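Local coordinates for protein acetylxylan esterase (PDB 5BN1) that removes acetyl side groups from the xylose backbone units of xylan and xylo-oligosaccharides, working as a serine esterase assembled into a donut-shaped homooctamer, at residues 43-48 against 52-57; 87-92 against 115-120; 108-113 against 155-160; 119-124 against 165-170. The protein carries 1 engineered substitution. All coordinates share one frame; numbering follows the deposited sequence. Where two conformers were deposited one is given.

Interaction 1 of 4, residues 43-48 against 52-57; sequences GLLQAV and LGIRVV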
loop_
_atom_site.group_PDB
_atom_site.type_symbol
_atom_site.label_atom_id
_atom_site.label_comp_id
_atom_site.label_asym_id
_atom_site.label_seq_id
_atom_site.Cartn_x
_atom_site.Cartn_y
_atom_site.Cartn_z
ATOM N N GLY A 43 3.307 -29.735 12.408
ATOM C CA GLY A 43 1.903 -30.067 12.370
ATOM C C GLY A 43 1.579 -31.476 12.319
ATOM O O GLY A 43 0.540 -31.931 12.915
ATOM N N LEU A 44 2.301 -32.337 11.555
ATOM C CA LEU A 44 2.136 -33.756 11.505
ATOM C C LEU A 44 2.406 -34.398 12.919
ATOM O O LEU A 44 1.699 -35.302 13.352
ATOM C CB LEU A 44 3.011 -34.411 10.457
ATOM C CG LEU A 44 2.446 -34.266 8.998
ATOM C CD1 LEU A 44 3.503 -34.449 7.985
ATOM C CD2 LEU A 44 1.290 -35.306 8.870
ATOM N N LEU A 45 3.447 -33.897 13.557
ATOM C CA LEU A 45 3.743 -34.466 14.927
ATOM C C LEU A 45 2.620 -34.097 15.920
ATOM O O LEU A 45 2.237 -35.027 16.704
ATOM C CB LEU A 45 5.134 -33.967 15.409
ATOM C CG LEU A 45 6.365 -34.571 14.804
ATOM C CD1 LEU A 45 7.527 -33.725 15.185
ATOM C CD2 LEU A 45 6.480 -36.039 15.190
ATOM N N GLN A 46 2.092 -32.894 15.843
ATOM C CA GLN A 46 0.968 -32.517 16.704
ATOM C C GLN A 46 -0.264 -33.265 16.387
ATOM O O GLN A 46 -1.044 -33.647 17.330
ATOM C CB GLN A 46 0.759 -31.090 16.766
ATOM C CG GLN A 46 -0.260 -30.654 17.791
ATOM C CD GLN A 46 -0.025 -29.200 18.229
ATOM O OE1 GLN A 46 -0.165 -28.245 17.453
ATOM N NE2 GLN A 46 0.538 -29.038 19.462
ATOM N N ALA A 47 -0.528 -33.544 15.096
ATOM C CA ALA A 47 -1.714 -34.260 14.700
ATOM C C ALA A 47 -1.675 -35.724 15.126
ATOM O O ALA A 47 -2.726 -36.290 15.555
ATOM C CB ALA A 47 -1.918 -34.160 13.200
ATOM N N VAL A 48 -0.495 -36.351 15.132
ATOM C CA VAL A 48 -0.381 -37.776 15.214
ATOM C C VAL A 48 0.186 -38.099 16.668
ATOM O O VAL A 48 -0.287 -39.068 17.241
ATOM C CB VAL A 48 0.454 -38.415 14.092
ATOM C CG1 VAL A 48 0.617 -39.892 14.224
ATOM C CG2 VAL A 48 -0.154 -38.118 12.712
ATOM N N LEU A 52 3.485 -35.524 22.425
ATOM C CA LEU A 52 4.884 -35.215 22.290
ATOM C C LEU A 52 5.025 -33.706 22.307
ATOM O O LEU A 52 4.960 -33.001 21.294
ATOM C CB LEU A 52 5.431 -35.850 20.991
ATOM C CG LEU A 52 6.876 -35.481 20.732
ATOM C CD1 LEU A 52 7.683 -36.386 21.613
ATOM C CD2 LEU A 52 7.223 -35.760 19.272
ATOM N N GLY A 53 5.335 -33.189 23.430
ATOM C CA GLY A 53 5.327 -31.800 23.690
ATOM C C GLY A 53 6.628 -31.128 23.343
ATOM O O GLY A 53 7.287 -30.543 24.173
ATOM N N ILE A 54 6.900 -31.111 22.056
ATOM C CA ILE A 54 8.144 -30.488 21.591
ATOM C C ILE A 54 7.959 -29.025 21.338
ATOM O O ILE A 54 6.838 -28.601 20.935
ATOM C CB ILE A 54 8.714 -31.169 20.354
ATOM C CG1 ILE A 54 7.725 -31.193 19.258
ATOM C CG2 ILE A 54 9.136 -32.575 20.679
ATOM C CD1 ILE A 54 8.456 -31.445 17.962
ATOM N N ARG A 55 9.002 -28.254 21.620
ATOM C CA ARG A 55 8.970 -26.865 21.294
ATOM C C ARG A 55 9.930 -26.690 20.109
ATOM O O ARG A 55 10.940 -27.236 20.046
ATOM C CB ARG A 55 9.413 -25.956 22.413
ATOM C CG ARG A 55 9.042 -26.375 23.819
ATOM C CD ARG A 55 9.862 -25.391 24.668
ATOM N NE ARG A 55 10.069 -24.209 23.778
ATOM C CZ ARG A 55 10.795 -23.137 24.064
ATOM N NH1 ARG A 55 11.468 -23.071 25.201
ATOM N NH2 ARG A 55 10.896 -22.168 23.193
ATOM N N VAL A 56 9.430 -26.017 19.089
ATOM C CA VAL A 56 10.136 -25.861 17.797
ATOM C C VAL A 56 10.372 -24.437 17.468
ATOM O O VAL A 56 9.519 -23.553 17.628
ATOM C CB VAL A 56 9.401 -26.621 16.678
ATOM C CG1 VAL A 56 10.137 -26.473 15.330
ATOM C CG2 VAL A 56 9.205 -28.055 17.007
ATOM N N VAL A 57 11.619 -24.126 17.004
ATOM C CA VAL A 57 12.072 -22.820 16.624
ATOM C C VAL A 57 12.646 -22.920 15.158
ATOM O O VAL A 57 13.309 -23.892 14.848
ATOM C CB VAL A 57 13.218 -22.318 17.553
ATOM C CG1 VAL A 57 13.554 -20.899 17.243
ATOM C CG2 VAL A 57 12.831 -22.460 19.025
#

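Interaction 2 of 4, residues 87-92 against 115-120; sequences IMIGIN and ATLRSL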
loop_
_atom_site.group_PDB
_atom_site.type_symbol
_atom_site.label_atom_id
_atom_site.label_comp_id
_atom_site.label_asym_id
_atom_site.label_seq_id
_atom_site.Cartn_x
_atom_site.Cartn_y
_atom_site.Cartn_z
ATOM N N ILE A 87 20.070 -29.063 10.739
ATOM C CA ILE A 87 20.797 -28.213 9.788
ATOM C C ILE A 87 20.504 -28.712 8.391
ATOM O O ILE A 87 20.719 -29.854 8.025
ATOM C CB ILE A 87 22.348 -28.229 10.010
ATOM C CG1 ILE A 87 22.592 -27.924 11.487
ATOM C CG2 ILE A 87 23.023 -27.300 9.027
ATOM C CD1 ILE A 87 24.051 -28.310 11.860
ATOM N N MET A 88 20.088 -27.775 7.482
ATOM C CA MET A 88 20.002 -28.044 6.034
ATOM C C MET A 88 20.568 -26.835 5.327
ATOM O O MET A 88 20.019 -25.756 5.197
ATOM C CB MET A 88 18.578 -28.327 5.489
ATOM C CG MET A 88 18.629 -28.727 4.042
ATOM S SD MET A 88 17.165 -29.565 3.402
ATOM C CE MET A 88 15.910 -28.416 3.902
ATOM N N ILE A 89 21.835 -27.057 4.868
ATOM C CA ILE A 89 22.610 -25.977 4.238
ATOM C C ILE A 89 23.493 -26.551 3.159
ATOM O O ILE A 89 23.867 -27.741 3.146
ATOM C CB ILE A 89 23.424 -25.199 5.268
ATOM C CG1 ILE A 89 23.808 -23.776 4.816
ATOM C CG2 ILE A 89 24.655 -26.074 5.728
ATOM C CD1 ILE A 89 22.611 -22.806 4.861
ATOM N N GLY A 90 23.732 -25.731 2.132
ATOM C CA GLY A 90 24.549 -26.123 0.932
ATOM C C GLY A 90 23.945 -25.767 -0.391
ATOM O O GLY A 90 24.647 -25.653 -1.356
ATOM N N ILE A 91 22.598 -25.616 -0.456
ATOM C CA ILE A 91 22.030 -25.233 -1.722
ATOM C C ILE A 91 22.638 -23.961 -2.289
ATOM O O ILE A 91 22.996 -23.928 -3.459
ATOM C CB ILE A 91 20.509 -25.117 -1.627
ATOM C CG1 ILE A 91 19.878 -26.493 -1.517
ATOM C CG2 ILE A 91 19.932 -24.415 -2.895
ATOM C CD1 ILE A 91 18.396 -26.541 -1.185
ATOM N N ASN A 92 22.780 -22.917 -1.477
ATOM C CA ASN A 92 23.272 -21.642 -1.938
ATOM C C ASN A 92 24.795 -21.693 -2.164
ATOM O O ASN A 92 25.323 -21.116 -3.096
ATOM C CB ASN A 92 22.895 -20.545 -1.050
ATOM C CG ASN A 92 21.401 -20.306 -1.089
ATOM O OD1 ASN A 92 20.862 -20.108 -2.206
ATOM N ND2 ASN A 92 20.777 -20.209 -0.006
ATOM N N ALA A 115 34.912 -27.662 6.019
ATOM C CA ALA A 115 35.494 -27.256 7.288
ATOM C C ALA A 115 34.627 -26.512 8.175
ATOM O O ALA A 115 34.613 -26.727 9.398
ATOM C CB ALA A 115 36.689 -26.400 6.993
ATOM N N THR A 116 33.726 -25.638 7.597
ATOM C CA THR A 116 32.862 -24.843 8.404
ATOM C C THR A 116 31.705 -25.742 8.980
ATOM O O THR A 116 31.421 -25.640 10.161
ATOM C CB THR A 116 32.276 -23.674 7.579
ATOM O OG1 THR A 116 33.348 -22.863 7.032
ATOM C CG2 THR A 116 31.367 -22.809 8.406
ATOM N N LEU A 117 31.129 -26.587 8.161
ATOM C CA LEU A 117 30.014 -27.406 8.622
ATOM C C LEU A 117 30.522 -28.325 9.745
ATOM O O LEU A 117 29.876 -28.458 10.769
ATOM C CB LEU A 117 29.391 -28.200 7.516
ATOM C CG LEU A 117 28.150 -29.065 7.905
ATOM C CD1 LEU A 117 27.058 -28.233 8.561
ATOM C CD2 LEU A 117 27.636 -29.789 6.698
ATOM N N ARG A 118 31.674 -28.898 9.458
ATOM C CA ARG A 118 32.291 -29.826 10.431
ATOM C C ARG A 118 32.506 -29.095 11.722
ATOM O O ARG A 118 32.220 -29.650 12.812
ATOM C CB ARG A 118 33.572 -30.453 9.856
ATOM C CG ARG A 118 34.307 -31.338 10.872
ATOM C CD ARG A 118 35.414 -32.000 10.100
ATOM N NE ARG A 118 36.209 -32.783 11.033
ATOM C CZ ARG A 118 37.170 -32.255 11.737
ATOM N NH1 ARG A 118 37.591 -31.011 11.727
ATOM N NH2 ARG A 118 37.850 -33.109 12.547
ATOM N N SER A 119 33.083 -27.901 11.700
ATOM C CA SER A 119 33.324 -27.179 12.879
ATOM C C SER A 119 32.101 -26.799 13.654
ATOM O O SER A 119 32.038 -26.888 14.916
ATOM C CB SER A 119 34.082 -25.901 12.585
ATOM O OG SER A 119 34.296 -25.125 13.727
ATOM N N LEU A 120 31.036 -26.426 12.953
ATOM C CA LEU A 120 29.791 -26.097 13.601
ATOM C C LEU A 120 29.246 -27.366 14.313
ATOM O O LEU A 120 28.682 -27.220 15.406
ATOM C CB LEU A 120 28.749 -25.562 12.564
ATOM C CG LEU A 120 29.122 -24.158 12.140
ATOM C CD1 LEU A 120 28.144 -23.754 11.007
ATOM C CD2 LEU A 120 29.125 -23.067 13.138
#

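Interaction 3 of 4, residues 108-113 against 155-160; sequences VYLDEY and GRVVKQ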
loop_
_atom_site.group_PDB
_atom_site.type_symbol
_atom_site.label_atom_id
_atom_site.label_comp_id
_atom_site.label_asym_id
_atom_site.label_seq_id
_atom_site.Cartn_x
_atom_site.Cartn_y
_atom_site.Cartn_z
ATOM N N VAL A 108 30.801 -20.721 -1.903
ATOM C CA VAL A 108 31.414 -21.447 -0.759
ATOM C C VAL A 108 31.801 -22.783 -1.322
ATOM O O VAL A 108 30.990 -23.683 -1.526
ATOM C CB VAL A 108 30.447 -21.570 0.419
ATOM C CG1 VAL A 108 31.072 -22.402 1.515
ATOM C CG2 VAL A 108 30.035 -20.256 0.958
ATOM N N TYR A 109 33.096 -22.983 -1.627
ATOM C CA TYR A 109 33.695 -24.135 -2.262
ATOM C C TYR A 109 33.810 -25.260 -1.208
ATOM O O TYR A 109 33.622 -24.970 -0.020
ATOM C CB TYR A 109 35.047 -23.764 -2.853
ATOM C CG TYR A 109 34.926 -22.769 -3.991
ATOM C CD1 TYR A 109 34.181 -23.053 -5.113
ATOM C CD2 TYR A 109 35.676 -21.567 -3.958
ATOM C CE1 TYR A 109 34.064 -22.118 -6.120
ATOM C CE2 TYR A 109 35.464 -20.596 -4.949
ATOM C CZ TYR A 109 34.751 -20.927 -6.023
ATOM O OH TYR A 109 34.642 -20.027 -7.093
ATOM N N LEU A 110 34.066 -26.438 -1.731
ATOM C CA LEU A 110 33.926 -27.637 -0.883
ATOM C C LEU A 110 34.796 -27.571 0.324
ATOM O O LEU A 110 34.425 -28.057 1.367
ATOM C CB LEU A 110 34.171 -28.852 -1.743
ATOM C CG LEU A 110 33.789 -30.222 -1.104
ATOM C CD1 LEU A 110 32.253 -30.287 -1.071
ATOM C CD2 LEU A 110 34.336 -31.362 -1.867
ATOM N N ASP A 111 36.048 -27.055 0.164
ATOM C CA ASP A 111 36.880 -26.935 1.347
ATOM C C ASP A 111 36.362 -26.071 2.451
ATOM O O ASP A 111 36.382 -26.453 3.614
ATOM C CB ASP A 111 38.323 -26.475 0.969
ATOM C CG ASP A 111 38.406 -25.129 0.321
ATOM O OD1 ASP A 111 37.493 -24.698 -0.429
ATOM O OD2 ASP A 111 39.379 -24.396 0.573
ATOM N N GLU A 112 35.794 -24.889 2.127
ATOM C CA GLU A 112 35.158 -24.045 3.092
ATOM C C GLU A 112 33.891 -24.703 3.652
ATOM O O GLU A 112 33.697 -24.627 4.828
ATOM C CB GLU A 112 34.845 -22.656 2.524
ATOM C CG GLU A 112 34.291 -21.730 3.520
ATOM C CD GLU A 112 33.949 -20.306 3.022
ATOM O OE1 GLU A 112 34.152 -20.039 1.828
ATOM O OE2 GLU A 112 33.437 -19.545 3.839
ATOM N N TYR A 113 33.151 -25.326 2.793
ATOM C CA TYR A 113 31.910 -25.994 3.227
ATOM C C TYR A 113 32.165 -27.105 4.257
ATOM O O TYR A 113 31.577 -27.048 5.350
ATOM C CB TYR A 113 31.154 -26.509 2.018
ATOM C CG TYR A 113 29.841 -27.148 2.346
ATOM C CD1 TYR A 113 28.724 -26.378 2.550
ATOM C CD2 TYR A 113 29.739 -28.510 2.354
ATOM C CE1 TYR A 113 27.517 -26.948 2.834
ATOM C CE2 TYR A 113 28.490 -29.155 2.604
ATOM C CZ TYR A 113 27.393 -28.310 2.847
ATOM O OH TYR A 113 26.197 -28.971 3.094
ATOM N N GLY A 155 26.434 -33.193 -0.602
ATOM C CA GLY A 155 25.683 -34.151 0.176
ATOM C C GLY A 155 26.592 -35.284 0.770
ATOM O O GLY A 155 26.253 -35.718 1.832
ATOM N N ARG A 156 27.549 -35.716 -0.016
ATOM C CA ARG A 156 28.556 -36.741 0.485
ATOM C C ARG A 156 29.242 -36.188 1.686
ATOM O O ARG A 156 29.466 -36.903 2.716
ATOM C CB ARG A 156 29.508 -37.164 -0.579
ATOM C CG ARG A 156 28.948 -37.966 -1.641
ATOM C CD ARG A 156 29.957 -38.756 -2.451
ATOM N NE ARG A 156 30.840 -37.919 -3.262
ATOM C CZ ARG A 156 30.579 -37.459 -4.442
ATOM N NH1 ARG A 156 29.376 -37.583 -5.024
ATOM N NH2 ARG A 156 31.466 -36.722 -5.084
ATOM N N VAL A 157 29.641 -34.910 1.703
ATOM C CA VAL A 157 30.201 -34.258 2.872
ATOM C C VAL A 157 29.339 -34.338 4.045
ATOM O O VAL A 157 29.712 -34.639 5.163
ATOM C CB VAL A 157 30.716 -32.815 2.603
ATOM C CG1 VAL A 157 30.912 -32.043 3.891
ATOM C CG2 VAL A 157 31.920 -32.825 1.615
ATOM N N VAL A 158 28.049 -33.946 3.873
ATOM C CA VAL A 158 27.120 -34.005 4.958
ATOM C C VAL A 158 27.037 -35.427 5.619
ATOM O O VAL A 158 26.991 -35.488 6.856
ATOM C CB VAL A 158 25.757 -33.465 4.451
ATOM C CG1 VAL A 158 24.739 -33.584 5.576
ATOM C CG2 VAL A 158 25.877 -31.971 4.049
ATOM N N LYS A 159 26.901 -36.400 4.786
ATOM C CA LYS A 159 26.696 -37.847 5.122
ATOM C C LYS A 159 27.939 -38.268 5.975
ATOM O O LYS A 159 27.772 -38.800 7.092
ATOM C CB LYS A 159 26.510 -38.667 3.957
ATOM C CG LYS A 159 26.201 -40.156 4.351
ATOM C CD LYS A 159 25.688 -40.937 3.198
ATOM C CE LYS A 159 25.047 -42.281 3.711
ATOM N NZ LYS A 159 24.615 -42.988 2.520
ATOM N N GLN A 160 29.078 -37.829 5.502
ATOM C CA GLN A 160 30.317 -38.245 6.232
ATOM C C GLN A 160 30.524 -37.518 7.508
ATOM O O GLN A 160 30.933 -38.200 8.540
ATOM C CB GLN A 160 31.444 -38.189 5.222
ATOM C CG GLN A 160 31.404 -39.146 4.019
ATOM C CD GLN A 160 31.063 -40.780 3.987
ATOM O OE1 GLN A 160 30.476 -41.395 4.924
ATOM N NE2 GLN A 160 31.306 -41.427 2.762
#

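Interaction 4 of 4, residues 119-124 against 165-170; sequences SLVLET and TNSLFV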
loop_
_atom_site.group_PDB
_atom_site.type_symbol
_atom_site.label_atom_id
_atom_site.label_comp_id
_atom_site.label_asym_id
_atom_site.label_seq_id
_atom_site.Cartn_x
_atom_site.Cartn_y
_atom_site.Cartn_z
ATOM N N SER A 119 33.083 -27.901 11.700
ATOM C CA SER A 119 33.324 -27.179 12.879
ATOM C C SER A 119 32.101 -26.799 13.654
ATOM O O SER A 119 32.038 -26.888 14.916
ATOM C CB SER A 119 34.082 -25.901 12.585
ATOM O OG SER A 119 34.296 -25.125 13.727
ATOM N N LEU A 120 31.036 -26.426 12.953
ATOM C CA LEU A 120 29.791 -26.097 13.601
ATOM C C LEU A 120 29.246 -27.366 14.313
ATOM O O LEU A 120 28.682 -27.220 15.406
ATOM C CB LEU A 120 28.749 -25.562 12.564
ATOM C CG LEU A 120 29.122 -24.158 12.140
ATOM C CD1 LEU A 120 28.144 -23.754 11.007
ATOM C CD2 LEU A 120 29.125 -23.067 13.138
ATOM N N VAL A 121 29.278 -28.491 13.699
ATOM C CA VAL A 121 28.727 -29.730 14.262
ATOM C C VAL A 121 29.524 -30.097 15.498
ATOM O O VAL A 121 28.976 -30.389 16.534
ATOM C CB VAL A 121 28.643 -30.836 13.308
ATOM C CG1 VAL A 121 28.200 -32.106 13.940
ATOM C CG2 VAL A 121 27.655 -30.467 12.145
ATOM N N LEU A 122 30.858 -30.035 15.367
ATOM C CA LEU A 122 31.646 -30.428 16.557
ATOM C C LEU A 122 31.528 -29.497 17.658
ATOM O O LEU A 122 31.584 -29.988 18.867
ATOM C CB LEU A 122 33.165 -30.543 16.086
ATOM C CG LEU A 122 33.548 -31.629 15.174
ATOM C CD1 LEU A 122 35.021 -31.464 14.661
ATOM C CD2 LEU A 122 33.311 -32.995 15.810
ATOM N N GLU A 123 31.381 -28.213 17.463
ATOM C CA GLU A 123 31.215 -27.208 18.511
ATOM C C GLU A 123 29.853 -27.424 19.223
ATOM O O GLU A 123 29.684 -27.186 20.434
ATOM C CB GLU A 123 31.280 -25.766 17.917
ATOM C CG GLU A 123 30.817 -24.638 18.818
ATOM C CD GLU A 123 30.608 -23.286 18.115
ATOM O OE1 GLU A 123 30.999 -23.100 16.905
ATOM O OE2 GLU A 123 30.038 -22.419 18.821
ATOM N N THR A 124 28.852 -27.749 18.417
ATOM C CA THR A 124 27.508 -27.828 18.917
ATOM C C THR A 124 27.209 -29.163 19.655
ATOM O O THR A 124 26.468 -29.178 20.646
ATOM C CB THR A 124 26.504 -27.640 17.695
ATOM O OG1 THR A 124 26.844 -26.362 17.120
ATOM C CG2 THR A 124 25.064 -27.641 18.235
ATOM N N THR A 165 30.250 -37.958 13.505
ATOM C CA THR A 165 29.788 -37.238 14.690
ATOM C C THR A 165 28.597 -37.957 15.335
ATOM O O THR A 165 28.072 -37.442 16.313
ATOM C CB THR A 165 29.470 -35.789 14.382
ATOM O OG1 THR A 165 28.370 -35.769 13.432
ATOM C CG2 THR A 165 30.676 -35.020 13.821
ATOM N N ASN A 166 28.181 -39.065 14.767
ATOM C CA ASN A 166 27.051 -39.844 15.205
ATOM C C ASN A 166 25.819 -38.928 15.287
ATOM O O ASN A 166 25.040 -38.929 16.246
ATOM C CB ASN A 166 27.386 -40.546 16.568
ATOM C CG ASN A 166 28.576 -41.496 16.440
ATOM O OD1 ASN A 166 28.661 -42.269 15.498
ATOM N ND2 ASN A 166 29.527 -41.396 17.363
ATOM N N SER A 167 25.679 -38.120 14.238
ATOM C CA SER A 167 24.447 -37.289 14.115
ATOM C C SER A 167 23.416 -38.080 13.340
ATOM O O SER A 167 23.693 -38.950 12.538
ATOM C CB SER A 167 24.854 -36.070 13.315
ATOM O OG SER A 167 25.730 -35.196 13.996
ATOM N N LEU A 168 22.149 -37.711 13.491
ATOM C CA LEU A 168 21.134 -38.259 12.639
ATOM C C LEU A 168 21.321 -37.579 11.227
ATOM O O LEU A 168 21.958 -36.566 11.097
ATOM C CB LEU A 168 19.725 -37.905 13.178
ATOM C CG LEU A 168 19.362 -38.568 14.538
ATOM C CD1 LEU A 168 17.947 -38.145 14.981
ATOM C CD2 LEU A 168 19.465 -40.034 14.347
ATOM N N PHE A 169 20.757 -38.214 10.264
ATOM C CA PHE A 169 21.071 -37.912 8.843
ATOM C C PHE A 169 19.876 -38.095 7.956
ATOM O O PHE A 169 19.222 -39.172 7.913
ATOM C CB PHE A 169 22.210 -38.813 8.349
ATOM C CG PHE A 169 22.495 -38.712 6.875
ATOM C CD1 PHE A 169 23.027 -37.503 6.414
ATOM C CD2 PHE A 169 22.160 -39.640 5.978
ATOM C CE1 PHE A 169 23.263 -37.384 5.045
ATOM C CE2 PHE A 169 22.391 -39.552 4.580
ATOM C CZ PHE A 169 22.962 -38.340 4.128
ATOM N N VAL A 170 19.512 -37.023 7.173
ATOM C CA VAL A 170 18.471 -37.132 6.214
ATOM C C VAL A 170 19.013 -36.857 4.817
ATOM O O VAL A 170 19.488 -35.726 4.558
ATOM C CB VAL A 170 17.378 -36.055 6.548
ATOM C CG1 VAL A 170 16.194 -36.216 5.555
ATOM C CG2 VAL A 170 16.934 -36.145 7.977
#

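Interaction 1 of 4, residues 43-48 against 52-57
L45 meets L52 and I54 through methyl groups alone, and each branch of the leucine serves one partner. CD1 of L45 packs on CD1 of I54 at 3.7 Å, the closer of the two approaches, with the two side chains crossing at about a right angle. CD2 of L45 touches CD2 of L52 more loosely, at 4.2 Å. The torsion of I54 explains its reach: CG1 sits between the backbone N and the carbonyl carbon (chi1 56°), and this brings CD1 up against L45 CD1. M1 and L208 also touch L45, and I3 touches I54.

The one backbone bond that shapes the partner segment is I54 N to L52 O, 2.8 Å, closing an inverse gamma turn centred on G53, and L52 and I54 on its two flanks both direct their CB atoms to the helix. From I54 the chain passes into strand 55-58, where R55, in the conformer given, forms a salt bridge with E27 of its own chain and another with E105 of a neighbouring subunit. Joining helix 37-48 to the outer strand 55-58, which runs parallel to 8-13, is characteristic of a beta-alpha-beta crossover in the alpha/beta/alpha sandwich of SGNH hydrolases.

Interaction 2 of 4, residues 87-92 against 115-120
L117 offers one methyl, CD1, to two isoleucines of the chain leaving strand 84-88, and this triangle is the close part of the contact. CD1 lies 4.2 Å from CG2 of I87 and, almost equally, 4.3 Å from CG2 of I89, distances that mark ordinary van der Waals packing. With CG anti to the backbone N (chi1 -178°), L117 extends from its helix to the sheet and runs alongside I87 in the opposite direction. I89 starts out to the helix from its CB, yet its end turns off, and L69 of helix 66-78 is among its neighbours. All three residues are buried, and V158 and I161 of helix 146-165 touch L117 as well.

Away from this triangle the fit slackens. L120 points at the strand but its side chain comes no nearer than 5.5 Å, and W73 touches both L120 and I87. On the outer side of the helix S119 is exposed, while R118 is partly exposed and its NE makes a salt bridge with E164.

Beyond I89 the chain turns through G90, which, with phi 133°, occupies the N-cap position of helix 91-99. N92, inferred to stabilise the transition state, follows on this helix, and a strand end leading into such an asparagine is characteristic of the oxyanion hole of SGNH hydrolases.

Interaction 3 of 4, residues 108-113 against 155-160
Y113 reaches across to V157 and V158 along one side of its ring. From CB, with CG anti to the backbone N (chi1 -177°), the side chain heads for the facing helix. CD2 and CE2 both lie 4.0 Å from CG1 of V157, which approaches the ring obliquely, and the two side chains slide past each other in opposite directions. CE2 also lies 4.1 Å from CG2 of V158, a methyl that sits at the ring edge near its plane, and CZ is equally far from the same atom. The contact joins helices 110-124 and 146-165, neighbours on one face of the parallel sheet in the alpha/beta/alpha sandwich, one before strand 130-134 in the chain and the other after it. At the tip, OH is only 3.2 Å from CG2 of V158, a tight fit, and its hydrogen bond goes to I89 O, just past strand 84-88. A phenylalanine here would probably leave I89 O without this mate and free the ring from that tether. Y154 and P136 bound the ring further. Nearer the surface, L110 ends at CD1, 3.7 Å from CG2 of V157.

Interaction 4 of 4, residues 119-124 against 165-170
Two torsions bring V121 and T165 together. The valine holds CG1 anti to its backbone N (chi1 175°), aimed at the incoming chain, while T165 has OG1 between its backbone N and carbonyl carbon (chi1 63°), and CG1 of V121 meets both OG1 (3.7 Å) and CG2 (3.8 Å) of T165. The two side chains cross at about a right angle. The same CG1 is 4.0 Å from OG of S167. At the more exposed side, CD2 of L122 packs on CG2 of T165 at 3.9 Å, although the CB of this leucine does not point there.

The hydroxyl of T165 is buried beside a methyl, but its polar demand is met within its own helix, where it bonds to I161 O. S167 OG lies 2.8 Å from T165 OG1. In the other helix, T124 OG1 donates to L120 O at 2.7 Å, tilted 20° from the carbonyl plane; T124 N bonds to the same oxygen, and W73 NE1 binds the hydroxyl.

N166, with positive phi, ends helix 146-165 in a Schellman motif, and K125 NZ bonds to T165 O. The chain then enters strand 168-170, outermost within this chain. Helix 146-165 thereby links strand 130-134 to strand 168-170, and its closing turn, packed against the end of helix 110-124, belongs to a beta-alpha-beta crossover, characteristic of the alpha/beta/alpha sandwich of SGNH hydrolases.

In the fold
From the N terminus, interaction 1 comes first and closes a short loop between helix 37-48 and strand 55-58; it stands apart, its centre 23 to 30 Å from the others. Interaction 2 opens next, returning helix 110-124 to strand 84-88 and the residues that follow it. Interaction 3 starts inside that loop and closes beyond it, on helix 146-165, so the two cross; they touch, with centres 7 Å apart. Interaction 4 begins on S119 and L120, where interaction 2 ends, crosses interaction 3 and reaches strand 168-170. Helix 110-124 is thus common to interactions 2, 3 and 4, tying together a central strand, the next helix and an outermost strand.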